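Local structure of DUF305 domain-containing protein (Deinococcus radiodurans R1, 3BT5) at residues D29-M34 and R105-L110; H80-G85 and M111-Q116; Q18-H23 and A120-M125. The protein is of unknown function but belongs to the DUF305 family of the ferritin clan and folds almost wholly into helices. One frame throughout, in Å; residues are numbered along the deposited sequence. Where two conformers were deposited one is given.

In the fold
Contacts 1 and 3 join the same two long helices, 11-37 and 100-122, at places on opposite sides of the chain's centre, their own centres about 20 Å apart. Both are buried and have no hydrogen bond across them: contact 1 is aromatic and aliphatic packing round a phenylalanine, contact 3 a meeting of methionines with a histidine and a threonine. Contact 2, only partly buried, instead sets the end of the short helix 78-83 on helix 100-122 and is mostly polar, with a bridging water and arginines at its more exposed edge. Contacts 2 and 3 share the surroundings of His23, which bonds to both Met84 and His114; contacts 1 and 2 touch through Leu30 and Met111.

Contact 1. Residues D29-M34 and R105-L110; sequences DLAAPM and RQFLRL
Met34 lays its CG over one face of the Phe107 ring, a CH-pi contact 3.6 Å from the ring centroid and 18° off the normal. The bend at chi2 (-60°) carries the sulfur past the ring toward its root, SD lying 3.7 Å from Phe107 CB. It is thus a Met-aromatic contact as well, but an oblique one, with SD 4.6 Å from the ring centroid. The ring reaches across because Phe107 holds CG anti to its own nitrogen (chi1 164°).

Its CD1 also meets backbone, 3.3 Å from Leu30 O. Pro33 has no N-H to give, and here helix 11-37 kinks; Met34 N turns to Ala31 O in a weak bond instead of taking Leu30 O. The two helix segments run nearly antiparallel with axes 10.2 Å apart, in keeping with the four-helix bundle expected of the ferritin clan. An alanine in place of Phe107 would probably open a gap beneath Met34 CG and beside the Leu30 carbonyl, and free the methionine chain to turn.

The remaining contacts are apolar. Leu30 CD2 meets Leu110 CD1 at 4.2 Å, the two side chains crossing at about a right angle, and Ala31 CB lies 4.4 Å from Phe107 CE1. Ala47 of helix 41-68 touches both Met34 and Phe107, while Leu95 of helix 89-97 packs on Leu30.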
loop_
_atom_site.group_PDB
_atom_site.type_symbol
_atom_site.label_atom_id
_atom_site.label_comp_id
_atom_site.label_asym_id
_atom_site.label_seq_id
_atom_site.Cartn_x
_atom_site.Cartn_y
_atom_site.Cartn_z
ATOM N N ASP A 29 1.020 -7.178 4.821
ATOM C CA ASP A 29 0.445 -7.610 6.102
ATOM C C ASP A 29 -1.066 -7.834 5.951
ATOM O O ASP A 29 -1.643 -8.674 6.633
ATOM C CB ASP A 29 0.627 -6.533 7.191
ATOM C CG ASP A 29 2.066 -6.338 7.621
ATOM O OD1 ASP A 29 2.863 -7.269 7.461
ATOM O OD2 ASP A 29 2.383 -5.234 8.130
ATOM N N LEU A 30 -1.706 -7.038 5.104
ATOM C CA LEU A 30 -3.134 -7.190 4.880
ATOM C C LEU A 30 -3.418 -8.415 4.001
ATOM O O LEU A 30 -4.416 -9.116 4.186
ATOM C CB LEU A 30 -3.710 -5.924 4.240
ATOM C CG LEU A 30 -3.662 -4.649 5.077
ATOM C CD1 LEU A 30 -4.076 -3.460 4.208
ATOM C CD2 LEU A 30 -4.578 -4.778 6.279
ATOM N N ALA A 31 -2.560 -8.664 3.013
ATOM C CA ALA A 31 -2.811 -9.784 2.095
ATOM C C ALA A 31 -2.570 -11.156 2.736
ATOM O O ALA A 31 -3.229 -12.148 2.386
ATOM C CB ALA A 31 -1.946 -9.624 0.852
ATOM N N ALA A 32 -1.596 -11.229 3.637
ATOM C CA ALA A 32 -1.194 -12.516 4.211
ATOM C C ALA A 32 -2.369 -13.324 4.812
ATOM O O ALA A 32 -2.539 -14.510 4.481
ATOM C CB ALA A 32 -0.070 -12.330 5.230
ATOM N N PRO A 33 -3.186 -12.706 5.688
ATOM C CA PRO A 33 -4.313 -13.489 6.225
ATOM C C PRO A 33 -5.333 -13.956 5.181
ATOM O O PRO A 33 -6.007 -14.969 5.391
ATOM C CB PRO A 33 -4.948 -12.544 7.263
ATOM C CG PRO A 33 -4.353 -11.216 7.027
ATOM C CD PRO A 33 -3.077 -11.365 6.301
ATOM N N MET A 34 -5.450 -13.262 4.053
ATOM C CA MET A 34 -6.348 -13.755 2.988
ATOM C C MET A 34 -5.812 -15.021 2.354
ATOM O O MET A 34 -6.570 -15.951 2.049
ATOM C CB MET A 34 -6.571 -12.703 1.901
ATOM C CG MET A 34 -7.343 -11.492 2.386
ATOM S SD MET A 34 -9.016 -11.902 3.021
ATOM C CE MET A 34 -8.713 -11.951 4.808
ATOM N N ARG A 105 -14.397 -9.070 3.517
ATOM C CA ARG A 105 -14.910 -7.730 3.258
ATOM C C ARG A 105 -14.037 -6.673 3.902
ATOM O O ARG A 105 -13.801 -5.621 3.300
ATOM C CB ARG A 105 -16.361 -7.598 3.720
ATOM C CG ARG A 105 -17.278 -8.421 2.844
ATOM C CD ARG A 105 -18.745 -8.240 3.228
ATOM N NE ARG A 105 -19.191 -6.858 3.056
ATOM C CZ ARG A 105 -19.607 -6.334 1.903
ATOM N NH1 ARG A 105 -19.629 -7.072 0.798
ATOM N NH2 ARG A 105 -19.992 -5.063 1.852
ATOM N N GLN A 106 -13.594 -6.920 5.139
ATOM C CA GLN A 106 -12.702 -5.982 5.817
ATOM C C GLN A 106 -11.394 -5.824 5.039
ATOM O O GLN A 106 -10.864 -4.725 4.930
ATOM C CB GLN A 106 -12.409 -6.482 7.237
ATOM C CG GLN A 106 -13.342 -5.997 8.279
ATOM C CD GLN A 106 -13.313 -4.475 8.393
ATOM O OE1 GLN A 106 -14.173 -3.823 7.849
ATOM N NE2 GLN A 106 -12.300 -3.912 9.093
ATOM N N PHE A 107 -10.861 -6.920 4.517
ATOM C CA PHE A 107 -9.636 -6.832 3.719
ATOM C C PHE A 107 -9.810 -5.840 2.573
ATOM O O PHE A 107 -8.947 -4.988 2.332
ATOM C CB PHE A 107 -9.244 -8.217 3.197
ATOM C CG PHE A 107 -8.242 -8.183 2.090
ATOM C CD1 PHE A 107 -6.903 -7.938 2.370
ATOM C CD2 PHE A 107 -8.632 -8.410 0.775
ATOM C CE1 PHE A 107 -5.962 -7.914 1.366
ATOM C CE2 PHE A 107 -7.687 -8.368 -0.255
ATOM C CZ PHE A 107 -6.356 -8.104 0.046
ATOM N N LEU A 108 -10.929 -5.949 1.857
ATOM C CA LEU A 108 -11.171 -5.066 0.722
ATOM C C LEU A 108 -11.364 -3.625 1.191
ATOM O O LEU A 108 -10.778 -2.709 0.610
ATOM C CB LEU A 108 -12.393 -5.537 -0.070
ATOM C CG LEU A 108 -12.151 -6.905 -0.710
ATOM C CD1 LEU A 108 -13.492 -7.524 -1.183
ATOM C CD2 LEU A 108 -11.177 -6.797 -1.873
ATOM N N ARG A 109 -12.162 -3.413 2.245
ATOM C CA ARG A 109 -12.357 -2.058 2.743
ATOM C C ARG A 109 -11.034 -1.444 3.207
ATOM O O ARG A 109 -10.757 -0.274 2.916
ATOM C CB ARG A 109 -13.388 -2.036 3.863
ATOM C CG ARG A 109 -14.778 -2.401 3.402
ATOM C CD ARG A 109 -15.732 -2.129 4.517
ATOM N NE ARG A 109 -15.627 -3.154 5.545
ATOM C CZ ARG A 109 -16.511 -4.141 5.696
ATOM N NH1 ARG A 109 -16.352 -5.036 6.656
ATOM N NH2 ARG A 109 -17.558 -4.224 4.886
ATOM N N LEU A 110 -10.235 -2.206 3.940
ATOM C CA LEU A 110 -8.982 -1.679 4.442
ATOM C C LEU A 110 -8.019 -1.417 3.312
ATOM O O LEU A 110 -7.323 -0.406 3.324
ATOM C CB LEU A 110 -8.339 -2.652 5.450
ATOM C CG LEU A 110 -9.116 -2.830 6.769
ATOM C CD1 LEU A 110 -8.480 -3.952 7.564
ATOM C CD2 LEU A 110 -9.121 -1.509 7.582
#

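Contact 2. Residues H80-G85 and M111-Q116; sequences HARMMG and MIRHHQ
Gly85 presses its backbone against His114, their CA atoms 4.5 Å apart, where a Schellman motif closes helix 78-83 against the side of helix 100-122. Its positive phi (83°) and lack of a side chain let the turn come in this close, and the bond from Gly85 N to Arg82 O helps tie it back into the last helical turn.

The carbonyl of Gly85 does most of the touching. Its O receives a CA-H...O contact from His114 CA at 3.2 Å, and His114 CB lies near the same oxygen. Arg113 brings the edge of its guanidinium to this oxygen, nearly in plane, but NE stays 3.6 Å from it. The stronger link is a water, which donates to Gly85 O at 2.8 Å and accepts a weak bond from Arg113 NH2. The exposed Arg82 brings its NH1 to 4.5 Å from Arg113 NH1. Both arginines were modelled in two conformers, and the approaches of Arg113 to the glycine oxygen, the water and Arg82 hold for one of them.

One shell further out, Arg113 NH2 forms a salt bridge with Glu91 of helix 89-97, which probably helps hold the guanidinium and offset the nearby Arg82 charge. Next to the glycine, Met84 O accepts a bond from His23 NE2, tying the turn to helix 11-37 as well.

His114 turns its ring away from the turn, CG anti to its nitrogen (chi1 168°). Its NE2 bonds to His23 O, while His115 NE2 pairs with Glu148 OE1 on helix 132-158. The two neighbouring imidazoles meet edge to edge, each near the plane of the other, through a hydrogen bond of 3.0 Å between His114 ND1 and His115 ND1.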
loop_
_atom_site.group_PDB
_atom_site.type_symbol
_atom_site.label_atom_id
_atom_site.label_comp_id
_atom_site.label_asym_id
_atom_site.label_seq_id
_atom_site.Cartn_x
_atom_site.Cartn_y
_atom_site.Cartn_z
ATOM N N HIS A 80 -0.539 9.116 12.647
ATOM C CA HIS A 80 -0.184 9.519 11.310
ATOM C C HIS A 80 -0.370 8.394 10.313
ATOM O O HIS A 80 -0.802 8.649 9.192
ATOM C CB HIS A 80 1.197 10.121 11.324
ATOM C CG HIS A 80 1.216 11.474 11.984
ATOM N ND1 HIS A 80 2.277 11.937 12.732
ATOM C CD2 HIS A 80 0.263 12.440 12.049
ATOM C CE1 HIS A 80 1.998 13.145 13.195
ATOM N NE2 HIS A 80 0.784 13.481 12.790
ATOM N N ALA A 81 -0.104 7.152 10.721
ATOM C CA ALA A 81 -0.424 5.996 9.877
ATOM C C ALA A 81 -1.914 5.980 9.535
ATOM O O ALA A 81 -2.311 5.763 8.363
ATOM C CB ALA A 81 -0.003 4.698 10.578
ATOM N N ARG A 82 -2.752 6.237 10.528
ATOM C CA ARG A 82 -4.194 6.270 10.273
ATOM C C ARG A 82 -4.544 7.347 9.246
ATOM O O ARG A 82 -5.364 7.117 8.345
ATOM C CB ARG A 82 -4.971 6.515 11.561
ATOM C CG ARG A 82 -6.484 6.580 11.360
ATOM C CD ARG A 82 -7.221 6.351 12.668
ATOM N NE ARG A 82 -8.460 7.121 12.728
ATOM C CZ ARG A 82 -9.604 6.771 12.148
ATOM N NH1 ARG A 82 -9.694 5.644 11.453
ATOM N NH2 ARG A 82 -10.663 7.562 12.265
ATOM N N MET A 83 -3.938 8.524 9.357
ATOM C CA MET A 83 -4.199 9.569 8.361
ATOM C C MET A 83 -3.759 9.181 6.965
ATOM O O MET A 83 -4.378 9.580 5.976
ATOM C CB MET A 83 -3.503 10.850 8.758
ATOM C CG MET A 83 -4.137 11.417 9.952
ATOM S SD MET A 83 -3.421 12.950 10.387
ATOM C CE MET A 83 -4.436 13.339 11.810
ATOM N N MET A 84 -2.669 8.432 6.886
ATOM C CA MET A 84 -2.202 7.906 5.631
ATOM C C MET A 84 -3.100 6.806 5.076
ATOM O O MET A 84 -2.824 6.314 3.986
ATOM C CB MET A 84 -0.771 7.383 5.757
ATOM C CG MET A 84 0.276 8.443 6.106
ATOM S SD MET A 84 1.821 7.576 6.392
ATOM C CE MET A 84 2.952 8.903 6.763
ATOM N N GLY A 85 -4.180 6.459 5.771
ATOM C CA GLY A 85 -5.062 5.384 5.309
ATOM C C GLY A 85 -4.581 3.995 5.672
ATOM O O GLY A 85 -5.227 3.013 5.260
ATOM N N MET A 111 -7.952 -2.319 2.336
ATOM C CA MET A 111 -6.999 -2.099 1.252
ATOM C C MET A 111 -7.434 -0.938 0.362
ATOM O O MET A 111 -6.589 -0.194 -0.125
ATOM C CB MET A 111 -6.803 -3.372 0.427
ATOM C CG MET A 111 -5.633 -3.273 -0.558
ATOM S SD MET A 111 -3.984 -3.391 0.226
ATOM C CE MET A 111 -3.951 -5.148 0.583
ATOM N N ILE A 112 -8.738 -0.766 0.156
ATOM C CA ILE A 112 -9.191 0.414 -0.573
ATOM C C ILE A 112 -8.783 1.706 0.134
ATOM O O ILE A 112 -8.254 2.615 -0.500
ATOM C CB ILE A 112 -10.728 0.390 -0.822
ATOM C CG1 ILE A 112 -11.085 -0.699 -1.844
ATOM C CG2 ILE A 112 -11.238 1.786 -1.248
ATOM C CD1 ILE A 112 -12.589 -1.072 -1.806
ATOM N N ARG A 113 -9.010 1.790 1.444
ATOM C CA ARG A 113 -8.678 3.017 2.155
ATOM C C ARG A 113 -7.167 3.247 2.130
ATOM O O ARG A 113 -6.689 4.384 1.968
ATOM C CB ARG A 113 -9.222 2.953 3.593
ATOM C CG ARG A 113 -9.146 4.285 4.357
ATOM C CD ARG A 113 -9.558 4.105 5.815
ATOM N NE ARG A 113 -8.650 3.196 6.503
ATOM C CZ ARG A 113 -8.911 2.534 7.628
ATOM N NH1 ARG A 113 -10.094 2.595 8.229
ATOM N NH2 ARG A 113 -7.990 1.784 8.137
ATOM N N HIS A 114 -6.424 2.164 2.282
ATOM C CA HIS A 114 -4.980 2.184 2.198
ATOM C C HIS A 114 -4.520 2.771 0.857
ATOM O O HIS A 114 -3.684 3.696 0.806
ATOM C CB HIS A 114 -4.501 0.752 2.403
ATOM C CG HIS A 114 -3.075 0.501 2.081
ATOM N ND1 HIS A 114 -2.627 0.339 0.790
ATOM C CD2 HIS A 114 -1.990 0.359 2.888
ATOM C CE1 HIS A 114 -1.325 0.110 0.809
ATOM N NE2 HIS A 114 -0.916 0.113 2.072
ATOM N N HIS A 115 -5.089 2.276 -0.237
ATOM C CA HIS A 115 -4.698 2.758 -1.550
ATOM C C HIS A 115 -5.136 4.213 -1.780
ATOM O O HIS A 115 -4.429 4.974 -2.430
ATOM C CB HIS A 115 -5.345 1.866 -2.621
ATOM C CG HIS A 115 -4.603 0.586 -2.889
ATOM N ND1 HIS A 115 -3.807 -0.041 -1.941
ATOM C CD2 HIS A 115 -4.518 -0.166 -4.014
ATOM C CE1 HIS A 115 -3.252 -1.117 -2.487
ATOM N NE2 HIS A 115 -3.684 -1.226 -3.743
ATOM N N GLN A 116 -6.294 4.598 -1.263
ATOM C CA GLN A 116 -6.714 5.997 -1.346
ATOM C C GLN A 116 -5.706 6.888 -0.637
ATOM O O GLN A 116 -5.409 7.975 -1.115
ATOM C CB GLN A 116 -8.132 6.188 -0.782
ATOM C CG GLN A 116 -9.177 5.492 -1.646
ATOM C CD GLN A 116 -10.539 5.416 -0.997
ATOM O OE1 GLN A 116 -10.645 5.349 0.222
ATOM N NE2 GLN A 116 -11.592 5.370 -1.817
HETATM O O HOH W 1 -6.782 0.817 5.873
#

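Contact 3. Residues Q18-H23 and A120-M125; sequences QHMLQH and AMTLPM
Met121 reaches from helix 100-122 toward His19, Met20 and His23 of helix 11-37; it was modelled in two conformers, as was Met20, and the contacts here are those of one. Its CB lies 4.0 Å from Met20 CE. From there the chain runs out extended at chi2 (167°), which carries SD to the imidazole of His23: the sulfur is 3.6 Å from CD2 and 3.8 Å from NE2. This sulfur-aromatic approach is oblique, 37° off the ring normal. A bend at chi3 (62°) then sends the methyl on toward helix 11-37, where CE rests 4.0 Å from His19 CB and also borders His23 CD2.

Beside this chain, Met20 CE comes to 3.1 Å from Thr122 OG1, a close approach that is doubtful in detail. The threonine hydroxyl is hydrogen-bonded to Ala118 O one turn back in its helix. His23 keeps NE2 for Met84 O, a bond that holds its ring in place beside the sulfur. Ile141 of helix 132-158 touches both Met20 and Thr122, and Met61 of helix 41-68 packs on Met20, so four long helices meet here, consistent with the interior of a ferritin-like four-helix bundle.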
loop_
_atom_site.group_PDB
_atom_site.type_symbol
_atom_site.label_atom_id
_atom_site.label_comp_id
_atom_site.label_asym_id
_atom_site.label_seq_id
_atom_site.Cartn_x
_atom_site.Cartn_y
_atom_site.Cartn_z
ATOM N N GLN A 18 10.590 7.220 1.797
ATOM C CA GLN A 18 10.643 6.481 3.062
ATOM C C GLN A 18 9.231 6.111 3.531
ATOM O O GLN A 18 8.965 4.975 3.956
ATOM C CB GLN A 18 11.326 7.313 4.137
ATOM C CG GLN A 18 12.829 7.436 3.925
ATOM C CD GLN A 18 13.453 8.444 4.897
ATOM O OE1 GLN A 18 12.797 9.415 5.313
ATOM N NE2 GLN A 18 14.728 8.244 5.228
ATOM N N HIS A 19 8.327 7.088 3.491
ATOM C CA HIS A 19 6.967 6.822 3.942
ATOM C C HIS A 19 6.239 5.857 3.043
ATOM O O HIS A 19 5.503 4.968 3.534
ATOM C CB HIS A 19 6.174 8.101 4.008
ATOM C CG HIS A 19 6.486 8.936 5.207
ATOM N ND1 HIS A 19 5.995 10.217 5.356
ATOM C CD2 HIS A 19 7.209 8.672 6.318
ATOM C CE1 HIS A 19 6.414 10.709 6.512
ATOM N NE2 HIS A 19 7.156 9.798 7.114
ATOM N N MET A 20 6.411 5.990 1.725
ATOM C CA MET A 20 5.688 5.098 0.819
ATOM C C MET A 20 6.194 3.665 0.936
ATOM O O MET A 20 5.434 2.718 0.757
ATOM C CB MET A 20 5.794 5.588 -0.620
ATOM C CG MET A 20 4.859 4.897 -1.552
ATOM S SD MET A 20 3.095 5.081 -1.148
ATOM C CE MET A 20 2.912 6.851 -1.396
ATOM N N LEU A 21 7.478 3.494 1.259
ATOM C CA LEU A 21 8.008 2.139 1.384
ATOM C C LEU A 21 7.304 1.449 2.559
ATOM O O LEU A 21 6.896 0.284 2.454
ATOM C CB LEU A 21 9.526 2.190 1.557
ATOM C CG LEU A 21 10.238 0.848 1.744
ATOM C CD1 LEU A 21 9.971 -0.092 0.597
ATOM C CD2 LEU A 21 11.743 1.115 1.875
ATOM N N GLN A 22 7.147 2.156 3.670
ATOM C CA GLN A 22 6.454 1.570 4.813
ATOM C C GLN A 22 4.960 1.382 4.520
ATOM O O GLN A 22 4.319 0.404 4.957
ATOM C CB GLN A 22 6.608 2.497 6.023
ATOM C CG GLN A 22 7.990 2.508 6.622
ATOM C CD GLN A 22 8.017 3.331 7.897
ATOM O OE1 GLN A 22 7.157 3.182 8.775
ATOM N NE2 GLN A 22 8.966 4.229 7.988
ATOM N N HIS A 23 4.382 2.326 3.802
ATOM C CA HIS A 23 2.957 2.243 3.444
ATOM C C HIS A 23 2.717 0.993 2.578
ATOM O O HIS A 23 1.814 0.178 2.851
ATOM C CB HIS A 23 2.606 3.510 2.679
ATOM C CG HIS A 23 1.143 3.838 2.657
ATOM N ND1 HIS A 23 0.238 3.283 1.771
ATOM C CD2 HIS A 23 0.435 4.701 3.425
ATOM C CE1 HIS A 23 -0.963 3.774 2.007
ATOM N NE2 HIS A 23 -0.868 4.641 3.004
ATOM N N ALA A 120 -3.360 9.902 -2.304
ATOM C CA ALA A 120 -3.385 11.245 -1.733
ATOM C C ALA A 120 -1.989 11.747 -1.306
ATOM O O ALA A 120 -1.708 12.949 -1.326
ATOM C CB ALA A 120 -4.365 11.282 -0.571
ATOM N N MET A 121 -1.109 10.829 -0.908
ATOM C CA MET A 121 0.290 11.139 -0.579
ATOM C C MET A 121 1.093 11.434 -1.844
ATOM O O MET A 121 2.084 12.172 -1.828
ATOM C CB MET A 121 0.929 9.943 0.157
ATOM C CG MET A 121 0.281 9.640 1.516
ATOM S SD MET A 121 0.676 8.072 2.319
ATOM C CE MET A 121 2.453 8.193 2.577
ATOM N N THR A 122 0.674 10.828 -2.942
ATOM C CA THR A 122 1.494 10.824 -4.139
ATOM C C THR A 122 1.196 11.955 -5.107
ATOM O O THR A 122 2.109 12.471 -5.768
ATOM C CB THR A 122 1.409 9.465 -4.805
ATOM O OG1 THR A 122 1.821 8.476 -3.849
ATOM C CG2 THR A 122 2.303 9.408 -5.999
ATOM N N LEU A 123 -0.057 12.380 -5.168
ATOM C CA LEU A 123 -0.428 13.437 -6.118
ATOM C C LEU A 123 0.442 14.689 -6.032
ATOM O O LEU A 123 0.843 15.216 -7.071
ATOM C CB LEU A 123 -1.920 13.772 -5.999
ATOM C CG LEU A 123 -2.819 12.659 -6.536
ATOM C CD1 LEU A 123 -4.285 12.961 -6.222
ATOM C CD2 LEU A 123 -2.607 12.389 -8.035
ATOM N N PRO A 124 0.733 15.173 -4.808
ATOM C CA PRO A 124 1.606 16.360 -4.710
ATOM C C PRO A 124 3.016 16.174 -5.281
ATOM O O PRO A 124 3.668 17.167 -5.644
ATOM C CB PRO A 124 1.657 16.622 -3.196
ATOM C CG PRO A 124 0.358 16.026 -2.677
ATOM C CD PRO A 124 0.257 14.752 -3.476
ATOM N N MET A 125 3.487 14.929 -5.369
ATOM C CA MET A 125 4.815 14.660 -5.923
ATOM C C MET A 125 4.826 14.682 -7.446
ATOM O O MET A 125 5.895 14.637 -8.061
ATOM C CB MET A 125 5.390 13.339 -5.389
ATOM C CG MET A 125 5.387 13.274 -3.869
ATOM S SD MET A 125 6.500 14.480 -3.119
ATOM C CE MET A 125 7.892 14.200 -4.184
#